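Local coordinates for pullulanase C protein (Klebsiella pneumoniae subsp. pneumoniae NTUH-K2044, PDB 5HJ1) that probably acts as a component of the type II secretion system that exports pullulanase, its PDZ domain here holding a fatty acid in an apolar pocket, at residues Met80-Leu85 against Ile96-Leu100; Leu17-Ser21 against Ala42-Arg46; Leu5-Leu9 against Gln71-Leu77. All coordinates share one frame; numbering follows the deposited sequence.

Interaction 1 (Met80-Leu85 against Ile96-Leu100). With VCA (vaccenic acid), chain B.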
loop_
_atom_site.group_PDB
_atom_site.type_symbol
_atom_site.label_atom_id
_atom_site.label_comp_id
_atom_site.label_asym_id
_atom_site.label_seq_id
_atom_site.Cartn_x
_atom_site.Cartn_y
_atom_site.Cartn_z
HETATM N N MSE A 80 -11.664 -5.143 7.761
HETATM C CA MSE A 80 -11.810 -3.685 7.871
HETATM C C MSE A 80 -12.705 -3.156 6.801
HETATM O O MSE A 80 -12.740 -3.692 5.682
HETATM C CB MSE A 80 -10.460 -2.975 7.846
HETATM C CG MSE A 80 -9.846 -3.117 9.223
HETATM SE SE MSE A 80 -8.035 -2.410 9.383
HETATM C CE MSE A 80 -8.472 -0.564 9.945
ATOM N N THR A 81 -13.397 -2.059 7.103
ATOM C CA THR A 81 -14.299 -1.430 6.151
ATOM C C THR A 81 -13.657 -0.202 5.439
ATOM O O THR A 81 -14.101 0.213 4.394
ATOM C CB THR A 81 -15.629 -1.010 6.827
ATOM O OG1 THR A 81 -16.585 -0.648 5.824
ATOM C CG2 THR A 81 -15.461 0.158 7.781
ATOM N N GLU A 82 -12.640 0.389 6.029
ATOM C CA GLU A 82 -11.992 1.559 5.420
ATOM C C GLU A 82 -10.609 1.475 5.948
ATOM O O GLU A 82 -10.408 1.158 7.121
ATOM C CB GLU A 82 -12.652 2.901 5.845
ATOM C CG GLU A 82 -12.023 4.161 5.235
ATOM C CD GLU A 82 -12.882 5.413 5.345
ATOM O OE1 GLU A 82 -12.418 6.445 5.915
ATOM O OE2 GLU A 82 -14.061 5.418 4.914
ATOM N N ILE A 83 -9.640 1.717 5.058
ATOM C CA ILE A 83 -8.255 1.632 5.428
ATOM C C ILE A 83 -7.497 2.813 4.918
ATOM O O ILE A 83 -7.941 3.481 3.936
ATOM C CB ILE A 83 -7.582 0.354 4.903
ATOM C CG1 ILE A 83 -7.645 0.293 3.353
ATOM C CG2 ILE A 83 -8.247 -0.858 5.525
ATOM C CD1 ILE A 83 -6.846 -0.840 2.809
ATOM N N THR A 84 -6.433 3.178 5.591
ATOM C CA THR A 84 -5.664 4.321 5.143
ATOM C C THR A 84 -4.263 3.913 4.768
ATOM O O THR A 84 -3.607 3.159 5.512
ATOM C CB THR A 84 -5.562 5.324 6.256
ATOM O OG1 THR A 84 -6.897 5.714 6.660
ATOM C CG2 THR A 84 -4.776 6.550 5.900
ATOM N N LEU A 85 -3.780 4.478 3.695
ATOM C CA LEU A 85 -2.424 4.259 3.254
ATOM C C LEU A 85 -1.661 5.576 3.385
ATOM O O LEU A 85 -2.202 6.676 3.027
ATOM C CB LEU A 85 -2.434 3.895 1.771
ATOM C CG LEU A 85 -1.393 3.069 1.154
ATOM C CD1 LEU A 85 -1.106 1.771 1.926
ATOM C CD2 LEU A 85 -1.933 2.744 -0.281
ATOM N N ILE A 96 -4.177 8.620 2.305
ATOM C CA ILE A 96 -5.241 8.376 1.414
ATOM C C ILE A 96 -6.056 7.273 2.040
ATOM O O ILE A 96 -5.482 6.293 2.523
ATOM C CB ILE A 96 -4.739 7.885 0.054
ATOM C CG1 ILE A 96 -3.673 8.780 -0.501
ATOM C CG2 ILE A 96 -5.883 7.757 -0.933
ATOM C CD1 ILE A 96 -4.073 10.208 -0.651
ATOM N N ALA A 97 -7.372 7.471 2.135
ATOM C CA ALA A 97 -8.275 6.433 2.625
ATOM C C ALA A 97 -9.061 5.768 1.508
ATOM O O ALA A 97 -9.385 6.364 0.509
ATOM C CB ALA A 97 -9.201 6.997 3.697
ATOM N N PHE A 98 -9.352 4.495 1.741
ATOM C CA PHE A 98 -10.040 3.662 0.801
ATOM C C PHE A 98 -11.204 2.919 1.437
ATOM O O PHE A 98 -10.993 2.211 2.384
ATOM C CB PHE A 98 -9.060 2.589 0.207
ATOM C CG PHE A 98 -7.870 3.193 -0.490
ATOM C CD1 PHE A 98 -7.919 3.549 -1.830
ATOM C CD2 PHE A 98 -6.692 3.502 0.210
ATOM C CE1 PHE A 98 -6.809 4.122 -2.419
ATOM C CE2 PHE A 98 -5.619 4.121 -0.349
ATOM C CZ PHE A 98 -5.668 4.422 -1.678
ATOM N N ALA A 99 -12.391 3.106 0.891
ATOM C CA ALA A 99 -13.591 2.367 1.298
ATOM C C ALA A 99 -13.511 0.950 0.669
ATOM O O ALA A 99 -13.276 0.833 -0.533
ATOM C CB ALA A 99 -14.842 3.123 0.865
ATOM N N LEU A 100 -13.622 -0.114 1.474
ATOM C CA LEU A 100 -13.503 -1.501 0.982
ATOM C C LEU A 100 -14.821 -2.264 0.870
ATOM O O LEU A 100 -15.850 -1.683 1.090
ATOM C CB LEU A 100 -12.604 -2.293 1.913
ATOM C CG LEU A 100 -11.198 -1.739 2.123
ATOM C CD1 LEU A 100 -10.414 -2.674 3.030
ATOM C CD2 LEU A 100 -10.494 -1.570 0.791
HETATM O O2 VCA B . -14.202 -0.528 -6.843
HETATM C C1 VCA B . -15.066 -0.332 -5.962
HETATM O O1 VCA B . -16.250 -0.027 -6.238
HETATM C C2 VCA B . -14.648 -0.458 -4.510
HETATM C C3 VCA B . -15.062 -1.816 -3.947
HETATM C C4 VCA B . -13.849 -2.647 -3.532
HETATM C C5 VCA B . -12.645 -1.767 -3.214
HETATM C C6 VCA B . -11.994 -1.263 -4.491
HETATM C C7 VCA B . -10.662 -0.575 -4.228
HETATM C C8 VCA B . -9.825 -1.258 -3.149
HETATM C C9 VCA B . -8.520 -0.489 -2.981
HETATM C C10 VCA B . -7.618 -0.941 -1.838
HETATM C C11 VCA B . -6.531 0.067 -1.745
HETATM C C12 VCA B . -5.384 -0.085 -1.115
HETATM C C13 VCA B . -4.883 -1.341 -0.442
HETATM C C14 VCA B . -3.401 -1.041 -0.325
HETATM C C15 VCA B . -2.508 -2.030 0.395
HETATM C C16 VCA B . -1.115 -1.648 -0.080
HETATM C C17 VCA B . -0.004 -2.069 0.841
HETATM C C18 VCA B . 1.290 -1.656 0.171
#

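Interaction 2 (Leu17-Ser21 against Ala42-Arg46). With VCA (vaccenic acid), chain B.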
loop_
_atom_site.group_PDB
_atom_site.type_symbol
_atom_site.label_atom_id
_atom_site.label_comp_id
_atom_site.label_asym_id
_atom_site.label_seq_id
_atom_site.Cartn_x
_atom_site.Cartn_y
_atom_site.Cartn_z
ATOM N N LEU A 17 -5.216 -6.241 -6.275
ATOM C CA LEU A 17 -4.197 -6.255 -7.311
ATOM C C LEU A 17 -4.754 -5.899 -8.701
ATOM O O LEU A 17 -3.966 -5.726 -9.614
ATOM C CB LEU A 17 -3.369 -7.537 -7.253
ATOM C CG LEU A 17 -2.541 -7.660 -5.936
ATOM C CD1 LEU A 17 -1.959 -9.075 -5.935
ATOM C CD2 LEU A 17 -1.488 -6.589 -5.784
ATOM N N THR A 18 -6.065 -5.841 -8.831
ATOM C CA THR A 18 -6.637 -5.314 -10.070
ATOM C C THR A 18 -6.441 -3.800 -10.121
ATOM O O THR A 18 -6.329 -3.219 -11.223
ATOM C CB THR A 18 -8.127 -5.608 -10.154
ATOM O OG1 THR A 18 -8.332 -7.045 -10.155
ATOM C CG2 THR A 18 -8.737 -5.085 -11.438
ATOM N N TYR A 19 -6.363 -3.150 -8.952
ATOM C CA TYR A 19 -6.214 -1.698 -8.884
ATOM C C TYR A 19 -4.803 -1.240 -8.715
ATOM O O TYR A 19 -4.507 -0.060 -8.979
ATOM C CB TYR A 19 -7.068 -1.100 -7.701
ATOM C CG TYR A 19 -8.532 -1.303 -7.786
ATOM C CD1 TYR A 19 -9.320 -0.391 -8.494
ATOM C CD2 TYR A 19 -9.100 -2.413 -7.231
ATOM C CE1 TYR A 19 -10.697 -0.510 -8.520
ATOM C CE2 TYR A 19 -10.473 -2.624 -7.346
ATOM C CZ TYR A 19 -11.225 -1.644 -8.011
ATOM O OH TYR A 19 -12.620 -1.742 -8.124
ATOM N N LEU A 20 -3.918 -2.127 -8.264
ATOM C CA LEU A 20 -2.551 -1.754 -7.898
ATOM C C LEU A 20 -1.535 -2.720 -8.386
ATOM O O LEU A 20 -1.760 -3.940 -8.265
ATOM C CB LEU A 20 -2.368 -1.699 -6.363
ATOM C CG LEU A 20 -3.119 -0.660 -5.647
ATOM C CD1 LEU A 20 -2.919 -0.846 -4.130
ATOM C CD2 LEU A 20 -2.600 0.698 -6.029
ATOM N N SER A 21 -0.463 -2.225 -8.954
ATOM C CA SER A 21 0.775 -2.965 -9.261
ATOM C C SER A 21 1.754 -2.554 -8.161
ATOM O O SER A 21 2.000 -1.358 -7.946
ATOM C CB SER A 21 1.261 -2.530 -10.604
ATOM O OG SER A 21 2.348 -3.340 -11.019
ATOM N N ALA A 42 -7.124 1.577 -13.347
ATOM C CA ALA A 42 -6.392 2.738 -12.849
ATOM C C ALA A 42 -7.201 3.775 -12.105
ATOM O O ALA A 42 -6.738 4.893 -11.861
ATOM C CB ALA A 42 -5.573 3.370 -13.995
ATOM N N SER A 43 -8.373 3.361 -11.651
ATOM C CA SER A 43 -9.321 4.256 -10.985
ATOM C C SER A 43 -8.829 5.012 -9.779
ATOM O O SER A 43 -9.206 6.198 -9.663
ATOM C CB SER A 43 -10.475 3.455 -10.495
ATOM O OG SER A 43 -11.350 3.095 -11.616
ATOM N N LEU A 44 -7.943 4.429 -8.979
ATOM C CA LEU A 44 -7.497 5.047 -7.725
ATOM C C LEU A 44 -6.486 6.126 -7.976
ATOM O O LEU A 44 -6.085 6.815 -7.020
ATOM C CB LEU A 44 -6.873 4.011 -6.843
ATOM C CG LEU A 44 -7.705 2.802 -6.408
ATOM C CD1 LEU A 44 -6.849 1.816 -5.597
ATOM C CD2 LEU A 44 -8.986 3.246 -5.767
ATOM N N PHE A 45 -6.002 6.298 -9.202
ATOM C CA PHE A 45 -4.937 7.234 -9.543
ATOM C C PHE A 45 -5.552 8.505 -10.076
ATOM O O PHE A 45 -6.092 8.539 -11.193
ATOM C CB PHE A 45 -3.942 6.560 -10.480
ATOM C CG PHE A 45 -3.104 5.537 -9.809
ATOM C CD1 PHE A 45 -3.613 4.252 -9.520
ATOM C CD2 PHE A 45 -1.818 5.803 -9.365
ATOM C CE1 PHE A 45 -2.883 3.325 -8.757
ATOM C CE2 PHE A 45 -1.086 4.864 -8.645
ATOM C CZ PHE A 45 -1.585 3.642 -8.353
ATOM N N ARG A 46 -5.527 9.571 -9.262
ATOM C CA ARG A 46 -6.238 10.801 -9.508
ATOM C C ARG A 46 -5.704 11.826 -8.508
ATOM O O ARG A 46 -4.972 11.489 -7.593
ATOM C CB ARG A 46 -7.722 10.578 -9.334
ATOM C CG ARG A 46 -8.026 10.113 -7.883
ATOM C CD ARG A 46 -9.379 9.686 -7.676
ATOM N NE ARG A 46 -10.257 10.812 -7.775
ATOM C CZ ARG A 46 -11.586 10.664 -7.836
ATOM N NH1 ARG A 46 -12.138 9.474 -7.768
ATOM N NH2 ARG A 46 -12.364 11.700 -7.992
HETATM O O2 VCA B . -14.202 -0.528 -6.843
HETATM C C1 VCA B . -15.066 -0.332 -5.962
HETATM O O1 VCA B . -16.250 -0.027 -6.238
HETATM C C2 VCA B . -14.648 -0.458 -4.510
HETATM C C3 VCA B . -15.062 -1.816 -3.947
HETATM C C4 VCA B . -13.849 -2.647 -3.532
HETATM C C5 VCA B . -12.645 -1.767 -3.214
HETATM C C6 VCA B . -11.994 -1.263 -4.491
HETATM C C7 VCA B . -10.662 -0.575 -4.228
HETATM C C8 VCA B . -9.825 -1.258 -3.149
HETATM C C9 VCA B . -8.520 -0.489 -2.981
HETATM C C10 VCA B . -7.618 -0.941 -1.838
HETATM C C11 VCA B . -6.531 0.067 -1.745
HETATM C C12 VCA B . -5.384 -0.085 -1.115
HETATM C C13 VCA B . -4.883 -1.341 -0.442
HETATM C C14 VCA B . -3.401 -1.041 -0.325
HETATM C C15 VCA B . -2.508 -2.030 0.395
HETATM C C16 VCA B . -1.115 -1.648 -0.080
HETATM C C17 VCA B . -0.004 -2.069 0.841
HETATM C C18 VCA B . 1.290 -1.656 0.171
HETATM O O HOH W 1 -6.321 2.032 -9.522
#

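Interaction 3 (Leu5-Leu9 against Gln71-Leu77). With VCA (vaccenic acid), chain B.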
loop_
_atom_site.group_PDB
_atom_site.type_symbol
_atom_site.label_atom_id
_atom_site.label_comp_id
_atom_site.label_asym_id
_atom_site.label_seq_id
_atom_site.Cartn_x
_atom_site.Cartn_y
_atom_site.Cartn_z
ATOM N N LEU A 5 4.344 -9.677 1.365
ATOM C CA LEU A 5 3.113 -8.834 1.452
ATOM C C LEU A 5 2.205 -8.863 0.215
ATOM O O LEU A 5 1.019 -8.829 0.342
ATOM C CB LEU A 5 3.482 -7.349 1.777
ATOM C CG LEU A 5 2.440 -6.197 1.742
ATOM C CD1 LEU A 5 2.867 -5.065 2.672
ATOM C CD2 LEU A 5 2.116 -5.619 0.370
ATOM N N VAL A 6 2.777 -8.828 -0.983
ATOM C CA VAL A 6 1.948 -8.809 -2.208
ATOM C C VAL A 6 1.190 -10.090 -2.350
ATOM O O VAL A 6 -0.029 -10.094 -2.564
ATOM C CB VAL A 6 2.805 -8.512 -3.455
ATOM C CG1 VAL A 6 2.011 -8.624 -4.744
ATOM C CG2 VAL A 6 3.412 -7.135 -3.315
ATOM N N LYS A 7 1.908 -11.192 -2.151
ATOM C CA LYS A 7 1.278 -12.489 -2.249
ATOM C C LYS A 7 0.161 -12.591 -1.195
ATOM O O LYS A 7 -0.873 -13.171 -1.465
ATOM C CB LYS A 7 2.323 -13.613 -2.173
ATOM C CG LYS A 7 3.402 -13.513 -3.261
ATOM C CD LYS A 7 2.804 -13.358 -4.658
ATOM C CE LYS A 7 3.819 -13.489 -5.783
ATOM N NZ LYS A 7 3.217 -13.403 -7.147
ATOM N N ARG A 8 0.336 -11.951 -0.047
ATOM C CA ARG A 8 -0.741 -11.934 0.945
ATOM C C ARG A 8 -1.901 -10.996 0.624
ATOM O O ARG A 8 -2.997 -11.276 1.051
ATOM C CB ARG A 8 -0.238 -11.667 2.367
ATOM C CG ARG A 8 0.619 -12.807 2.914
ATOM C CD ARG A 8 0.265 -13.041 4.365
ATOM N NE ARG A 8 0.551 -11.891 5.221
ATOM C CZ ARG A 8 -0.040 -11.645 6.394
ATOM N NH1 ARG A 8 -1.038 -12.398 6.846
ATOM N NH2 ARG A 8 0.334 -10.591 7.099
ATOM N N LEU A 9 -1.697 -9.871 -0.082
ATOM C CA LEU A 9 -2.842 -8.966 -0.445
ATOM C C LEU A 9 -3.834 -9.592 -1.440
ATOM O O LEU A 9 -4.997 -9.174 -1.561
ATOM C CB LEU A 9 -2.354 -7.637 -1.091
ATOM C CG LEU A 9 -1.776 -6.531 -0.219
ATOM C CD1 LEU A 9 -1.108 -5.466 -1.081
ATOM C CD2 LEU A 9 -2.849 -5.884 0.648
ATOM N N GLN A 71 3.300 -7.473 9.025
ATOM C CA GLN A 71 2.525 -8.699 9.111
ATOM C C GLN A 71 1.269 -8.455 9.901
ATOM O O GLN A 71 0.206 -8.887 9.505
ATOM C CB GLN A 71 3.321 -9.841 9.776
ATOM C CG GLN A 71 4.554 -10.273 9.004
ATOM C CD GLN A 71 4.237 -10.981 7.697
ATOM O OE1 GLN A 71 4.437 -10.413 6.621
ATOM N NE2 GLN A 71 3.715 -12.210 7.781
ATOM N N GLN A 72 1.415 -7.770 11.018
ATOM C CA GLN A 72 0.265 -7.462 11.885
ATOM C C GLN A 72 -0.742 -6.586 11.126
ATOM O O GLN A 72 -1.932 -6.888 11.078
ATOM C CB GLN A 72 0.773 -6.836 13.182
ATOM C CG GLN A 72 -0.267 -6.561 14.260
ATOM C CD GLN A 72 0.353 -6.349 15.650
ATOM O OE1 GLN A 72 -0.344 -5.964 16.600
ATOM N NE2 GLN A 72 1.664 -6.621 15.783
ATOM N N ALA A 73 -0.251 -5.558 10.453
ATOM C CA ALA A 73 -1.143 -4.683 9.682
ATOM C C ALA A 73 -1.950 -5.444 8.620
ATOM O O ALA A 73 -3.151 -5.238 8.449
ATOM C CB ALA A 73 -0.332 -3.590 9.034
ATOM N N LEU A 74 -1.303 -6.365 7.933
ATOM C CA LEU A 74 -1.979 -7.136 6.893
ATOM C C LEU A 74 -3.039 -8.111 7.417
ATOM O O LEU A 74 -4.099 -8.272 6.798
ATOM C CB LEU A 74 -0.918 -7.920 6.106
ATOM C CG LEU A 74 -0.015 -7.046 5.265
ATOM C CD1 LEU A 74 1.232 -7.808 4.832
ATOM C CD2 LEU A 74 -0.775 -6.515 4.052
ATOM N N GLN A 75 -2.771 -8.756 8.545
ATOM C CA GLN A 75 -3.787 -9.687 9.089
ATOM C C GLN A 75 -5.014 -8.871 9.507
ATOM O O GLN A 75 -6.164 -9.298 9.329
ATOM C CB GLN A 75 -3.242 -10.544 10.238
ATOM C CG GLN A 75 -2.671 -9.779 11.424
ATOM C CD GLN A 75 -2.049 -10.688 12.478
ATOM O OE1 GLN A 75 -2.176 -11.918 12.413
ATOM N NE2 GLN A 75 -1.364 -10.082 13.460
ATOM N N ASN A 76 -4.752 -7.663 9.995
ATOM C CA ASN A 76 -5.833 -6.749 10.403
ATOM C C ASN A 76 -6.724 -6.215 9.271
ATOM O O ASN A 76 -7.881 -5.875 9.547
ATOM C CB ASN A 76 -5.290 -5.549 11.172
ATOM C CG ASN A 76 -4.707 -5.898 12.506
ATOM O OD1 ASN A 76 -4.813 -7.040 12.991
ATOM N ND2 ASN A 76 -4.075 -4.900 13.136
ATOM N N LEU A 77 -6.214 -6.092 8.040
ATOM C CA LEU A 77 -6.999 -5.585 6.885
ATOM C C LEU A 77 -8.224 -6.468 6.511
ATOM O O LEU A 77 -9.247 -5.961 6.017
ATOM C CB LEU A 77 -6.046 -5.369 5.675
ATOM C CG LEU A 77 -6.506 -4.664 4.383
ATOM C CD1 LEU A 77 -5.302 -4.128 3.611
ATOM C CD2 LEU A 77 -7.372 -5.532 3.474
HETATM O O2 VCA B . -14.202 -0.528 -6.843
HETATM C C1 VCA B . -15.066 -0.332 -5.962
HETATM O O1 VCA B . -16.250 -0.027 -6.238
HETATM C C2 VCA B . -14.648 -0.458 -4.510
HETATM C C3 VCA B . -15.062 -1.816 -3.947
HETATM C C4 VCA B . -13.849 -2.647 -3.532
HETATM C C5 VCA B . -12.645 -1.767 -3.214
HETATM C C6 VCA B . -11.994 -1.263 -4.491
HETATM C C7 VCA B . -10.662 -0.575 -4.228
HETATM C C8 VCA B . -9.825 -1.258 -3.149
HETATM C C9 VCA B . -8.520 -0.489 -2.981
HETATM C C10 VCA B . -7.618 -0.941 -1.838
HETATM C C11 VCA B . -6.531 0.067 -1.745
HETATM C C12 VCA B . -5.384 -0.085 -1.115
HETATM C C13 VCA B . -4.883 -1.341 -0.442
HETATM C C14 VCA B . -3.401 -1.041 -0.325
HETATM C C15 VCA B . -2.508 -2.030 0.395
HETATM C C16 VCA B . -1.115 -1.648 -0.080
HETATM C C17 VCA B . -0.004 -2.069 0.841
HETATM C C18 VCA B . 1.290 -1.656 0.171
#

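Interaction 1 (Met80-Leu85 against Ile96-Leu100)
Ile-83 and Phe-98 face each other as a hydrogen-bonded pair near the open end of the hairpin of strands 82-89 and 92-99, their side chains on the same side of the sheet as the bound vaccenic acid. Each N-H bonds to the carbonyl of the other residue, Phe-98 N to Ile-83 O at 2.8 Å and Ile-83 N to Phe-98 O at 3.0 Å. Leu-85 and Ile-96 repeat the pattern toward the hairpin's turn; at the opposite end Leu-100 N adds a single bond to Thr-81 O, 3.0 Å away. The axes of segments 82-85 and 96-99 run at 155° to each other.

Phe-98 shows how the lipid-facing side is built. Phe-98 CB packs against Ile-83 CG1 at 4.1 Å. A chi1 of -59°, with CG beside the backbone N, lays the ring along the sheet toward Leu-85. Phe-98 CG then meets the lipid, with VCA C11 3.6 Å away; this carbon lies over one ring face, offset toward the rim, and CD1 and CE1 also lie against it. Farther out, the ring edge receives the other strand: Phe-98 CE2 is 3.8 Å from Leu-85 CB and also touches Leu-85 CD2, while CE1 touches Leu-44 CD1.

With chi1 at 60°, CG1 of Ile-83 carries CD1 to VCA C13, 3.8 Å away. Ile-83 CG2 meets Leu-100 CD1, also at 3.8 Å, the two side chains crossing at about a right angle, while Leu-100 CD2 turns to the lipid. Glu-82, Thr-84, Ala-97 and Ala-99 occupy the other face, which is largely exposed.

Strand 82-89 lies between strand 92-99 and strand 54-59 in the sheet; on the lipid-facing side Leu-77 of helix 67-77 packs against Ile-83 and Leu-100, and Leu-44 comes from the loop after strand 30-38.

Interaction 2 (Leu17-Ser21 against Ala42-Arg46)
In the fatty-acid pocket, Tyr-19, from the turn that leads into strand 20-27, lines the carboxylate half, and Leu-44, from the loop after strand 30-38, backs it near mid-chain. Leu-44 CD1 comes within 3.6 Å of Tyr-19 CB, the two side chains crossing at about a right angle, and Leu-44 CD1 also lies 3.9 Å from VCA C9. The lipid covers one face of the Tyr-19 ring, with VCA C7 offset toward the rim. Beyond the ring, Tyr-19 OH stands 2.4 Å from VCA O2, a very short and doubtful distance.

Leu-20 divides its branches between two partners. Leu-20 CD1 touches VCA C14 at 3.8 Å, whereas Leu-20 CD2 abuts the edge of the Phe-45 ring, 3.8 Å from Phe-45 CE1. That ring also turns its edge to the carbonyl of Tyr-19.

No direct hydrogen bond joins the two segments, but a water bridges them. It donates to Tyr-19 O at 2.8 Å and accepts from Leu-44 N at 2.9 Å. The type I turn from Ala-42 to Phe-45, closed by Phe-45 N bonding to Ala-42 O, presents this N-H, and Thr-18 pairs through its backbone with Asp-41 just before the turn. The contact thus forms part of the vaccenic acid pocket of this PDZ domain, with apolar branches along the chain and a tyrosine hydroxyl at the carboxylate.

Interaction 3 (Leu5-Leu9 against Gln71-Leu77)
Leu-74 sets its two methyls against the side chains of Leu-5 and Leu-9, and this is the compact half of the contact. Leu-74 CD1 lies 3.7 Å from Leu-5 CG, and Leu-74 CD2 reaches Leu-9 CD2 at 4.0 Å. In both pairs the side chains cross at about a right angle. Leu-77, one turn farther along, adds its CD1 at 4.2 Å from Leu-9 CD2. Leu-9 CD2 is also 3.9 Å from VCA C15, and Leu-5 CD2 approaches the last carbons of the lipid, so that Leu-5 and Leu-9 line one side of its tail end.

The two helical segments run within 7° of parallel, their axes 10.9 Å apart, with side chains filling the gap. Helix 67-77 probably corresponds to the long helix that flanks the ligand groove in PDZ domains. Here its Ala-73 and Leu-77 rest on Leu-59 of strand 54-59, while Val-6 and Leu-9 of the shorter helix pack on Ile-22 of strand 20-27.

Away from the lipid the interface becomes polar and more exposed. Arg-8 bends at chi2 and again at chi3, which swings its guanidinium across to the neighbouring helix. There Arg-8 NH2 donates to Gln-71 O at 3.0 Å, arriving on a lone pair in the carbonyl plane, but the bond is bent, with an N-H...O angle of 134°. Gln-71 O has a second donor in Gln-75 N, its own helical partner. Arg-8 NH2 also comes within 3.1 Å of Leu-74 CB, a close approach to an apolar atom. Gln-71 NE2 lies over one face of the guanidinium, 3.8 Å from Arg-8 NH2, the amide plane turned 34° from it. Gln-71 and Gln-75 both lie on the solvent-exposed side of helix 67-77, and Arg-8 is itself partly exposed.

Overall arrangement
From the N terminus, helix 5-9 opens interaction 3, which closes only when helix 67-77 arrives more than sixty residues later. Interaction 2 starts and finishes within that long excursion: the chain leaves residues 17-21, runs out and back through strands 20-27 and 30-38, and returns at residues 42-46. Interaction 1 follows both in series, as the closing hairpin of strands 82-89 and 92-99, and none of the three crosses another. Leu-77 bridges interactions 3 and 1, and Leu-44 bridges interactions 2 and 1. Together they bring the helices, the C-terminal hairpin and the loop before strand 54-59 around one vaccenic acid, which all three touch.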